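PDB 2EH6: acetylornithine aminotransferase from Aquifex aeolicus, which catalyses the pyridoxal-phosphate-dependent transfer of an amino group from N(2)-acetyl-L-ornithine to 2-oxoglutarate in arginine biosynthesis. Local coordinates for residues Asp331-Ile343 with His363-Leu375. Residues are numbered along the deposited sequence; the frame is centred on the assembly and turned at random.
Sequences DYVLKALEKGLLI and HIDRAISVLREIL
Y332 of helix 331-338 lies nearest I374 of helix 363-374, and A336 nearest V370, the two axes 10.0 Å apart at closest and inclined at 125° between their N-to-C directions. Both helices belong to the C-terminal alpha/beta part of this class-III aminotransferase, beside the sheet that holds strand 341-346. A Schellman motif ends the first helix: L341 N hydrogen-bonds to A336 O and G340 N to L337 O, with G340 at positive phi. The chain then enters the strand, so L341 and I343 also face the C-terminal helix. The contact is mainly apolar, and no hydrogen bond crosses it. I374 puts CD1 3.8 Å from A336 CB, while its CG2 lies alongside the K339 chain, 4.1 Å from CE. With CG anti to the backbone N (chi1 176°), L341 brings CD2 to V370 CG1 at 3.8 Å. L341 CD1 meets A367 CB at 3.9 Å. I343 CD1 reaches L371 CD2, and F353 of strand 350-353 touches both residues. L375 OXT forms a salt bridge with K311. L375 CD2 sits over one face of the Y332 ring, offset toward the rim. At Y332, an alanine would probably leave L375 CD2 without the ring it rests on and open a gap beside the chain end. I374 O lies at the ring edge, 3.4 Å from Y332 CE1.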
ATOM      1  N   ASP A 331       4.867  -5.409  30.396  1.00 45.65           N
ATOM      2  CA  ASP A 331       4.627  -6.677  31.080  1.00 45.68           C
ATOM      3  C   ASP A 331       3.175  -7.146  31.113  1.00 44.54           C
ATOM      4  O   ASP A 331       2.901  -8.343  31.025  1.00 44.25           O
ATOM      5  CB  ASP A 331       5.161  -6.608  32.514  1.00 47.73           C
ATOM      6  CG  ASP A 331       6.604  -6.134  32.576  1.00 49.96           C
ATOM      7  OD1 ASP A 331       7.412  -6.553  31.717  1.00 50.12           O
ATOM      8  OD2 ASP A 331       6.930  -5.349  33.494  1.00 51.09           O
ATOM      9  N   TYR A 332       2.246  -6.208  31.246  1.00 43.37           N
ATOM     10  CA  TYR A 332       0.834  -6.560  31.302  1.00 41.51           C
ATOM     11  C   TYR A 332       0.342  -7.201  30.012  1.00 39.97           C
ATOM     12  O   TYR A 332      -0.563  -8.035  30.033  1.00 38.69           O
ATOM     13  CB  TYR A 332       0.017  -5.319  31.650  1.00 42.77           C
ATOM     14  CG  TYR A 332       0.425  -4.749  32.987  1.00 45.36           C
ATOM     15  CD1 TYR A 332       0.152  -5.440  34.170  1.00 45.36           C
ATOM     16  CD2 TYR A 332       1.147  -3.560  33.069  1.00 45.29           C
ATOM     17  CE1 TYR A 332       0.592  -4.963  35.400  1.00 47.14           C
ATOM     18  CE2 TYR A 332       1.596  -3.076  34.296  1.00 47.07           C
ATOM     19  CZ  TYR A 332       1.315  -3.783  35.455  1.00 47.83           C
ATOM     20  OH  TYR A 332       1.770  -3.319  36.667  1.00 50.64           O
ATOM     21  N   VAL A 333       0.943  -6.821  28.889  1.00 38.09           N
ATOM     22  CA  VAL A 333       0.560  -7.399  27.609  1.00 37.73           C
ATOM     23  C   VAL A 333       0.862  -8.894  27.657  1.00 38.43           C
ATOM     24  O   VAL A 333       0.039  -9.714  27.255  1.00 37.24           O
ATOM     25  CB  VAL A 333       1.342  -6.758  26.441  1.00 38.69           C
ATOM     26  CG1 VAL A 333       0.981  -7.445  25.127  1.00 37.34           C
ATOM     27  CG2 VAL A 333       1.022  -5.265  26.361  1.00 37.96           C
ATOM     28  N   LEU A 334       2.041  -9.245  28.165  1.00 38.88           N
ATOM     29  CA  LEU A 334       2.433 -10.649  28.272  1.00 39.28           C
ATOM     30  C   LEU A 334       1.557 -11.407  29.265  1.00 38.66           C
ATOM     31  O   LEU A 334       1.094 -12.513  28.980  1.00 39.09           O
ATOM     32  CB  LEU A 334       3.901 -10.764  28.692  1.00 40.50           C
ATOM     33  CG  LEU A 334       4.943 -10.389  27.638  1.00 40.26           C
ATOM     34  CD1 LEU A 334       6.342 -10.546  28.220  1.00 42.89           C
ATOM     35  CD2 LEU A 334       4.774 -11.284  26.419  1.00 42.86           C
ATOM     36  N   LYS A 335       1.324 -10.810  30.430  1.00 39.12           N
ATOM     37  CA  LYS A 335       0.496 -11.446  31.447  1.00 38.53           C
ATOM     38  C   LYS A 335      -0.916 -11.681  30.927  1.00 38.16           C
ATOM     39  O   LYS A 335      -1.503 -12.737  31.162  1.00 37.41           O
ATOM     40  CB  LYS A 335       0.454 -10.585  32.714  1.00 41.62           C
ATOM     41  CG  LYS A 335       1.787 -10.520  33.452  1.00 43.68           C
ATOM     42  CD  LYS A 335       1.746  -9.558  34.630  1.00 46.43           C
ATOM     43  CE  LYS A 335       3.088  -9.530  35.360  1.00 47.80           C
ATOM     44  NZ  LYS A 335       3.114  -8.537  36.474  1.00 50.25           N
ATOM     45  N   ALA A 336      -1.461 -10.697  30.217  1.00 36.00           N
ATOM     46  CA  ALA A 336      -2.805 -10.831  29.670  1.00 35.84           C
ATOM     47  C   ALA A 336      -2.802 -11.934  28.614  1.00 35.37           C
ATOM     48  O   ALA A 336      -3.726 -12.750  28.535  1.00 34.59           O
ATOM     49  CB  ALA A 336      -3.259  -9.507  29.056  1.00 34.94           C
ATOM     50  N   LEU A 337      -1.749 -11.952  27.804  1.00 35.65           N
ATOM     51  CA  LEU A 337      -1.606 -12.948  26.753  1.00 37.02           C
ATOM     52  C   LEU A 337      -1.674 -14.346  27.363  1.00 38.77           C
ATOM     53  O   LEU A 337      -2.425 -15.207  26.903  1.00 38.02           O
ATOM     54  CB  LEU A 337      -0.267 -12.756  26.039  1.00 37.91           C
ATOM     55  CG  LEU A 337       0.085 -13.719  24.901  1.00 38.56           C
ATOM     56  CD1 LEU A 337      -0.908 -13.562  23.762  1.00 38.09           C
ATOM     57  CD2 LEU A 337       1.499 -13.430  24.415  1.00 39.20           C
ATOM     58  N   GLU A 338      -0.881 -14.558  28.408  1.00 40.55           N
ATOM     59  CA  GLU A 338      -0.838 -15.840  29.092  1.00 41.99           C
ATOM     60  C   GLU A 338      -2.228 -16.237  29.585  1.00 41.32           C
ATOM     61  O   GLU A 338      -2.559 -17.421  29.635  1.00 40.53           O
ATOM     62  CB  GLU A 338       0.145 -15.762  30.265  1.00 45.89           C
ATOM     63  CG  GLU A 338       0.486 -17.092  30.919  1.00 50.89           C
ATOM     64  CD  GLU A 338      -0.648 -17.648  31.759  1.00 54.76           C
ATOM     65  OE1 GLU A 338      -1.095 -16.949  32.696  1.00 57.44           O
ATOM     66  OE2 GLU A 338      -1.090 -18.786  31.489  1.00 57.54           O
ATOM     67  N   LYS A 339      -3.047 -15.248  29.933  1.00 39.59           N
ATOM     68  CA  LYS A 339      -4.393 -15.526  30.418  1.00 38.53           C
ATOM     69  C   LYS A 339      -5.457 -15.532  29.323  1.00 37.20           C
ATOM     70  O   LYS A 339      -6.647 -15.417  29.609  1.00 37.74           O
ATOM     71  CB  LYS A 339      -4.784 -14.527  31.509  1.00 40.74           C
ATOM     72  CG  LYS A 339      -3.839 -14.526  32.702  1.00 44.90           C
ATOM     73  CD  LYS A 339      -4.571 -14.226  34.000  1.00 48.36           C
ATOM     74  CE  LYS A 339      -3.635 -14.350  35.193  1.00 50.11           C
ATOM     75  NZ  LYS A 339      -4.381 -14.632  36.451  1.00 52.05           N
ATOM     76  N   GLY A 340      -5.027 -15.666  28.073  1.00 35.14           N
ATOM     77  CA  GLY A 340      -5.969 -15.712  26.966  1.00 34.86           C
ATOM     78  C   GLY A 340      -6.613 -14.398  26.555  1.00 34.16           C
ATOM     79  O   GLY A 340      -7.742 -14.387  26.055  1.00 33.96           O
ATOM     80  N   LEU A 341      -5.910 -13.289  26.765  1.00 32.97           N
ATOM     81  CA  LEU A 341      -6.433 -11.977  26.384  1.00 33.11           C
ATOM     82  C   LEU A 341      -5.383 -11.179  25.629  1.00 32.79           C
ATOM     83  O   LEU A 341      -4.257 -11.009  26.105  1.00 32.54           O
ATOM     84  CB  LEU A 341      -6.871 -11.169  27.613  1.00 32.45           C
ATOM     85  CG  LEU A 341      -7.343  -9.744  27.274  1.00 30.64           C
ATOM     86  CD1 LEU A 341      -8.660  -9.821  26.508  1.00 29.33           C
ATOM     87  CD2 LEU A 341      -7.515  -8.920  28.541  1.00 31.31           C
ATOM     88  N   LEU A 342      -5.761 -10.691  24.451  1.00 32.11           N
ATOM     89  CA  LEU A 342      -4.865  -9.893  23.628  1.00 32.05           C
ATOM     90  C   LEU A 342      -5.141  -8.408  23.823  1.00 32.79           C
ATOM     91  O   LEU A 342      -6.224  -7.917  23.475  1.00 30.10           O
ATOM     92  CB  LEU A 342      -5.045 -10.229  22.145  1.00 31.45           C
ATOM     93  CG  LEU A 342      -4.880 -11.678  21.685  1.00 32.09           C
ATOM     94  CD1 LEU A 342      -5.112 -11.749  20.178  1.00 33.19           C
ATOM     95  CD2 LEU A 342      -3.490 -12.178  22.039  1.00 31.51           C
ATOM     96  N   ILE A 343      -4.167  -7.703  24.391  1.00 31.50           N
ATOM     97  CA  ILE A 343      -4.276  -6.266  24.591  1.00 30.62           C
ATOM     98  C   ILE A 343      -3.013  -5.649  23.995  1.00 32.31           C
ATOM     99  O   ILE A 343      -2.070  -6.366  23.646  1.00 31.94           O
ATOM    100  CB  ILE A 343      -4.404  -5.884  26.093  1.00 31.18           C
ATOM    101  CG1 ILE A 343      -3.238  -6.468  26.898  1.00 30.64           C
ATOM    102  CG2 ILE A 343      -5.731  -6.380  26.644  1.00 28.72           C
ATOM    103  CD1 ILE A 343      -3.308  -6.150  28.384  1.00 32.73           C
ATOM    104  N   HIS A 363     -18.431 -10.364  26.628  1.00 41.26           N
ATOM    105  CA  HIS A 363     -17.018 -10.426  26.252  1.00 40.26           C
ATOM    106  C   HIS A 363     -16.228  -9.362  27.006  1.00 38.05           C
ATOM    107  O   HIS A 363     -15.111  -9.606  27.466  1.00 37.06           O
ATOM    108  CB  HIS A 363     -16.869 -10.204  24.749  1.00 42.32           C
ATOM    109  CG  HIS A 363     -17.513 -11.266  23.914  1.00 46.18           C
ATOM    110  ND1 HIS A 363     -17.978 -11.029  22.636  1.00 46.36           N
ATOM    111  CD2 HIS A 363     -17.737 -12.578  24.160  1.00 46.83           C
ATOM    112  CE1 HIS A 363     -18.461 -12.150  22.132  1.00 46.64           C
ATOM    113  NE2 HIS A 363     -18.326 -13.105  23.035  1.00 48.10           N
ATOM    114  N   ILE A 364     -16.816  -8.176  27.125  1.00 35.47           N
ATOM    115  CA  ILE A 364     -16.179  -7.080  27.840  1.00 34.93           C
ATOM    116  C   ILE A 364     -15.894  -7.520  29.277  1.00 34.94           C
ATOM    117  O   ILE A 364     -14.806  -7.290  29.801  1.00 34.64           O
ATOM    118  CB  ILE A 364     -17.084  -5.822  27.864  1.00 34.23           C
ATOM    119  CG1 ILE A 364     -17.298  -5.297  26.440  1.00 34.58           C
ATOM    120  CG2 ILE A 364     -16.464  -4.746  28.744  1.00 35.16           C
ATOM    121  CD1 ILE A 364     -16.021  -4.902  25.708  1.00 30.63           C
ATOM    122  N   ASP A 365     -16.874  -8.161  29.907  1.00 35.49           N
ATOM    123  CA  ASP A 365     -16.708  -8.625  31.281  1.00 37.08           C
ATOM    124  C   ASP A 365     -15.526  -9.574  31.403  1.00 36.80           C
ATOM    125  O   ASP A 365     -14.752  -9.501  32.359  1.00 37.84           O
ATOM    126  CB  ASP A 365     -17.979  -9.324  31.776  1.00 37.32           C
ATOM    127  CG  ASP A 365     -19.153  -8.377  31.894  1.00 38.40           C
ATOM    128  OD1 ASP A 365     -18.916  -7.176  32.147  1.00 38.02           O
ATOM    129  OD2 ASP A 365     -20.308  -8.831  31.745  1.00 39.70           O
ATOM    130  N   ARG A 366     -15.396 -10.462  30.426  1.00 37.38           N
ATOM    131  CA  ARG A 366     -14.310 -11.431  30.394  1.00 38.52           C
ATOM    132  C   ARG A 366     -12.971 -10.705  30.422  1.00 37.91           C
ATOM    133  O   ARG A 366     -12.088 -11.034  31.217  1.00 38.16           O
ATOM    134  CB  ARG A 366     -14.409 -12.274  29.122  1.00 42.49           C
ATOM    135  CG  ARG A 366     -15.712 -13.044  28.983  1.00 48.62           C
ATOM    136  CD  ARG A 366     -15.648 -14.360  29.728  1.00 52.97           C
ATOM    137  NE  ARG A 366     -14.621 -15.233  29.166  1.00 58.23           N
ATOM    138  CZ  ARG A 366     -14.303 -16.430  29.649  1.00 60.39           C
ATOM    139  NH1 ARG A 366     -14.932 -16.911  30.716  1.00 61.86           N
ATOM    140  NH2 ARG A 366     -13.353 -17.149  29.065  1.00 61.59           N
ATOM    141  N   ALA A 367     -12.826  -9.713  29.547  1.00 36.28           N
ATOM    142  CA  ALA A 367     -11.590  -8.941  29.465  1.00 36.06           C
ATOM    143  C   ALA A 367     -11.337  -8.163  30.756  1.00 35.70           C
ATOM    144  O   ALA A 367     -10.209  -8.105  31.245  1.00 35.65           O
ATOM    145  CB  ALA A 367     -11.649  -7.983  28.282  1.00 35.66           C
ATOM    146  N   ILE A 368     -12.390  -7.563  31.302  1.00 35.17           N
ATOM    147  CA  ILE A 368     -12.262  -6.800  32.536  1.00 36.42           C
ATOM    148  C   ILE A 368     -11.756  -7.689  33.673  1.00 36.36           C
ATOM    149  O   ILE A 368     -10.893  -7.284  34.442  1.00 39.19           O
ATOM    150  CB  ILE A 368     -13.609  -6.167  32.940  1.00 36.93           C
ATOM    151  CG1 ILE A 368     -13.982  -5.068  31.940  1.00 36.43           C
ATOM    152  CG2 ILE A 368     -13.527  -5.610  34.357  1.00 35.31           C
ATOM    153  CD1 ILE A 368     -12.974  -3.921  31.862  1.00 35.93           C
ATOM    154  N   SER A 369     -12.289  -8.902  33.767  1.00 36.92           N
ATOM    155  CA  SER A 369     -11.876  -9.830  34.812  1.00 38.46           C
ATOM    156  C   SER A 369     -10.369 -10.077  34.742  1.00 38.47           C
ATOM    157  O   SER A 369      -9.669 -10.017  35.755  1.00 39.56           O
ATOM    158  CB  SER A 369     -12.632 -11.155  34.667  1.00 39.82           C
ATOM    159  OG  SER A 369     -12.355 -12.022  35.753  1.00 45.27           O
ATOM    160  N   VAL A 370      -9.870 -10.352  33.542  1.00 37.70           N
ATOM    161  CA  VAL A 370      -8.445 -10.596  33.346  1.00 36.78           C
ATOM    162  C   VAL A 370      -7.633  -9.373  33.756  1.00 38.02           C
ATOM    163  O   VAL A 370      -6.588  -9.491  34.399  1.00 38.31           O
ATOM    164  CB  VAL A 370      -8.137 -10.930  31.875  1.00 35.33           C
ATOM    165  CG1 VAL A 370      -6.633 -10.942  31.646  1.00 35.10           C
ATOM    166  CG2 VAL A 370      -8.739 -12.282  31.517  1.00 34.04           C
ATOM    167  N   LEU A 371      -8.116  -8.196  33.375  1.00 38.12           N
ATOM    168  CA  LEU A 371      -7.440  -6.950  33.712  1.00 37.96           C
ATOM    169  C   LEU A 371      -7.393  -6.753  35.224  1.00 38.57           C
ATOM    170  O   LEU A 371      -6.367  -6.354  35.780  1.00 37.49           O
ATOM    171  CB  LEU A 371      -8.160  -5.772  33.053  1.00 36.79           C
ATOM    172  CG  LEU A 371      -8.042  -5.711  31.530  1.00 36.92           C
ATOM    173  CD1 LEU A 371      -8.896  -4.571  30.990  1.00 36.84           C
ATOM    174  CD2 LEU A 371      -6.587  -5.516  31.145  1.00 36.13           C
ATOM    175  N   ARG A 372      -8.511  -7.031  35.887  1.00 40.68           N
ATOM    176  CA  ARG A 372      -8.588  -6.886  37.334  1.00 41.07           C
ATOM    177  C   ARG A 372      -7.546  -7.782  37.999  1.00 42.09           C
ATOM    178  O   ARG A 372      -6.913  -7.394  38.981  1.00 40.37           O
ATOM    179  CB  ARG A 372      -9.992  -7.259  37.828  1.00 43.34           C
ATOM    180  CG  ARG A 372     -10.214  -7.049  39.329  1.00 45.63           C
ATOM    181  CD  ARG A 372     -11.672  -7.278  39.708  1.00 47.34           C
ATOM    182  NE  ARG A 372     -11.981  -6.872  41.083  1.00 49.76           N
ATOM    183  CZ  ARG A 372     -11.697  -7.583  42.173  1.00 50.27           C
ATOM    184  NH1 ARG A 372     -11.085  -8.757  42.074  1.00 49.92           N
ATOM    185  NH2 ARG A 372     -12.038  -7.123  43.372  1.00 50.00           N
ATOM    186  N   GLU A 373      -7.358  -8.978  37.450  1.00 42.77           N
ATOM    187  CA  GLU A 373      -6.400  -9.922  38.012  1.00 44.74           C
ATOM    188  C   GLU A 373      -4.928  -9.632  37.726  1.00 45.46           C
ATOM    189  O   GLU A 373      -4.058 -10.096  38.463  1.00 48.15           O
ATOM    190  CB  GLU A 373      -6.730 -11.346  37.548  1.00 44.79           C
ATOM    191  CG  GLU A 373      -8.027 -11.900  38.113  1.00 44.34           C
ATOM    192  CD  GLU A 373      -8.052 -11.903  39.639  1.00 46.99           C
ATOM    193  OE1 GLU A 373      -7.179 -12.557  40.252  1.00 46.21           O
ATOM    194  OE2 GLU A 373      -8.945 -11.250  40.223  1.00 46.00           O
ATOM    195  N   ILE A 374      -4.634  -8.866  36.679  1.00 45.34           N
ATOM    196  CA  ILE A 374      -3.238  -8.584  36.349  1.00 45.43           C
ATOM    197  C   ILE A 374      -2.745  -7.178  36.675  1.00 46.49           C
ATOM    198  O   ILE A 374      -1.572  -6.987  36.987  1.00 48.30           O
ATOM    199  CB  ILE A 374      -2.943  -8.853  34.849  1.00 44.46           C
ATOM    200  CG1 ILE A 374      -3.674  -7.835  33.975  1.00 42.82           C
ATOM    201  CG2 ILE A 374      -3.360 -10.273  34.485  1.00 44.39           C
ATOM    202  CD1 ILE A 374      -3.371  -7.975  32.491  1.00 42.52           C
ATOM    203  N   LEU A 375      -3.633  -6.196  36.606  1.00 46.70           N
ATOM    204  CA  LEU A 375      -3.248  -4.819  36.874  1.00 47.54           C
ATOM    205  C   LEU A 375      -2.827  -4.541  38.312  1.00 48.87           C
ATOM    206  O   LEU A 375      -1.803  -3.843  38.482  1.00 49.83           O
ATOM    207  CB  LEU A 375      -4.379  -3.875  36.469  1.00 45.82           C
ATOM    208  CG  LEU A 375      -4.643  -3.859  34.963  1.00 44.70           C
ATOM    209  CD1 LEU A 375      -5.788  -2.915  34.658  1.00 42.35           C
ATOM    210  CD2 LEU A 375      -3.381  -3.434  34.225  1.00 43.35           C
ATOM    211  OXT LEU A 375      -3.520  -4.999  39.245  1.00 49.22           O
TER